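Local coordinates for Obg-like ATPase 1 (Schizosaccharomyces pombe, PDB 1NI3), which hydrolyses ATP, and GTP less efficiently, and negatively regulates the G2/M transition of the cell cycle, at residues P202-D207 with P258-I263. Numbering follows the deposited sequence.
Sequences PIRKGD and PGDTLI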
loop_
_atom_site.group_PDB
_atom_site.type_symbol
_atom_site.label_atom_id
_atom_site.label_comp_id
_atom_site.label_asym_id
_atom_site.label_seq_id
_atom_site.Cartn_x
_atom_site.Cartn_y
_atom_site.Cartn_z
ATOM N N PRO A 202 -4.057 8.829 15.068
ATOM C CA PRO A 202 -2.923 8.076 14.530
ATOM C C PRO A 202 -1.740 8.976 14.212
ATOM O O PRO A 202 -1.891 10.038 13.610
ATOM C CB PRO A 202 -3.512 7.379 13.304
ATOM C CG PRO A 202 -4.731 8.172 12.981
ATOM C CD PRO A 202 -5.286 8.527 14.319
ATOM N N ILE A 203 -0.560 8.538 14.640
ATOM C CA ILE A 203 0.681 9.290 14.461
ATOM C C ILE A 203 0.920 9.760 13.017
ATOM O O ILE A 203 1.506 10.826 12.785
ATOM C CB ILE A 203 1.906 8.449 14.944
ATOM C CG1 ILE A 203 2.977 9.373 15.510
ATOM C CG2 ILE A 203 2.466 7.609 13.809
ATOM C CD1 ILE A 203 2.574 10.035 16.826
ATOM N N ARG A 204 0.452 8.980 12.045
ATOM C CA ARG A 204 0.651 9.351 10.656
ATOM C C ARG A 204 -0.075 10.651 10.318
ATOM O O ARG A 204 0.128 11.221 9.243
ATOM C CB ARG A 204 0.153 8.243 9.744
ATOM C CG ARG A 204 -1.338 8.059 9.712
ATOM C CD ARG A 204 -1.687 7.172 8.544
ATOM N NE ARG A 204 -3.120 6.965 8.418
ATOM C CZ ARG A 204 -3.801 6.060 9.107
ATOM N NH1 ARG A 204 -3.175 5.269 9.972
ATOM N NH2 ARG A 204 -5.111 5.948 8.936
ATOM N N LYS A 205 -0.907 11.125 11.241
ATOM C CA LYS A 205 -1.672 12.345 11.017
ATOM C C LYS A 205 -1.089 13.603 11.648
ATOM O O LYS A 205 -1.537 14.715 11.360
ATOM C CB LYS A 205 -3.107 12.149 11.508
ATOM C CG LYS A 205 -3.818 10.966 10.872
ATOM C CD LYS A 205 -4.011 11.159 9.374
ATOM C CE LYS A 205 -4.778 9.996 8.749
ATOM N NZ LYS A 205 -4.859 10.117 7.268
ATOM N N GLY A 206 -0.094 13.432 12.506
ATOM C CA GLY A 206 0.504 14.582 13.150
ATOM C C GLY A 206 1.280 15.411 12.155
ATOM O O GLY A 206 1.466 15.015 11.006
ATOM N N ASP A 207 1.724 16.577 12.606
ATOM C CA ASP A 207 2.507 17.490 11.789
ATOM C C ASP A 207 3.913 17.435 12.370
ATOM O O ASP A 207 4.258 18.212 13.259
ATOM C CB ASP A 207 1.935 18.907 11.895
ATOM C CG ASP A 207 2.759 19.930 11.137
ATOM O OD1 ASP A 207 3.199 19.619 10.004
ATOM O OD2 ASP A 207 2.959 21.050 11.660
ATOM N N PRO A 258 -8.967 11.572 8.859
ATOM C CA PRO A 258 -9.140 12.375 7.650
ATOM C C PRO A 258 -8.067 12.124 6.607
ATOM O O PRO A 258 -6.935 11.773 6.939
ATOM C CB PRO A 258 -9.110 13.795 8.188
ATOM C CG PRO A 258 -8.131 13.685 9.317
ATOM C CD PRO A 258 -8.566 12.417 10.000
ATOM N N GLY A 259 -8.449 12.291 5.347
ATOM C CA GLY A 259 -7.523 12.110 4.253
ATOM C C GLY A 259 -7.499 10.715 3.683
ATOM O O GLY A 259 -7.353 10.527 2.477
ATOM N N ASP A 260 -7.643 9.728 4.555
ATOM C CA ASP A 260 -7.612 8.334 4.134
ATOM C C ASP A 260 -8.642 8.004 3.056
ATOM O O ASP A 260 -9.803 8.400 3.127
ATOM C CB ASP A 260 -7.799 7.443 5.351
ATOM C CG ASP A 260 -6.730 7.677 6.385
ATOM O OD1 ASP A 260 -5.541 7.432 6.075
ATOM O OD2 ASP A 260 -7.063 8.128 7.497
ATOM N N THR A 261 -8.188 7.277 2.046
ATOM C CA THR A 261 -9.031 6.895 0.935
ATOM C C THR A 261 -10.154 5.977 1.346
ATOM O O THR A 261 -9.969 5.062 2.149
ATOM C CB THR A 261 -8.239 6.158 -0.130
ATOM O OG1 THR A 261 -7.070 6.911 -0.458
ATOM C CG2 THR A 261 -9.094 5.954 -1.372
ATOM N N LEU A 262 -11.320 6.205 0.760
ATOM C CA LEU A 262 -12.489 5.397 1.049
ATOM C C LEU A 262 -13.023 4.819 -0.263
ATOM O O LEU A 262 -13.568 5.538 -1.098
ATOM C CB LEU A 262 -13.523 6.279 1.741
ATOM C CG LEU A 262 -14.686 5.620 2.463
ATOM C CD1 LEU A 262 -15.502 6.680 3.183
ATOM C CD2 LEU A 262 -15.540 4.882 1.466
ATOM N N ILE A 263 -12.862 3.510 -0.430
ATOM C CA ILE A 263 -13.289 2.813 -1.642
ATOM C C ILE A 263 -14.504 1.897 -1.451
ATOM O O ILE A 263 -14.352 0.765 -0.993
ATOM C CB ILE A 263 -12.130 1.940 -2.197
ATOM C CG1 ILE A 263 -10.926 2.820 -2.541
ATOM C CG2 ILE A 263 -12.604 1.157 -3.404
ATOM C CD1 ILE A 263 -9.768 2.061 -3.199
#
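Lys205, in the 3-10 turn 203-205, and Pro258 have the nearest CA atoms across the two segments, 8.2 Å apart, so long side chains must bridge the gap. Lys205 makes the largest single contribution. Its chain bends at chi2 (-65°) and then runs extended to Lys205 NZ, which gives a hydrogen bond of 2.7 Å to Pro258 O, tilted 22° from the carbonyl plane. The same ammonium forms a salt bridge with Asp260, Lys205 NZ lying 3.0 Å from Asp260 OD2, though its hydrogen bonds to both carboxylate oxygens are weak. The setting is the P-loop G domain: the turn follows helix 179-199, while 258-263 runs from a loop into strand 262-265, which pairs in parallel with strand 227-232. Arg204 completes a salt-bridge network, presenting its guanidinium edge to Asp260 with the two planes 69° apart. Its bonds are weak: Arg204 NH2 stands 3.3 Å from both Asp260 OD1 and Asp260 OD2, and NE adds another to OD1. A methionine in place of Lys205 would probably leave Pro258 O without this donor and Asp260 balanced by Arg204 alone within the network. The carboxylate's rotation is probably held in part from its own loop, where Asp260 OD2 also hydrogen-bonds to Ser257 OG.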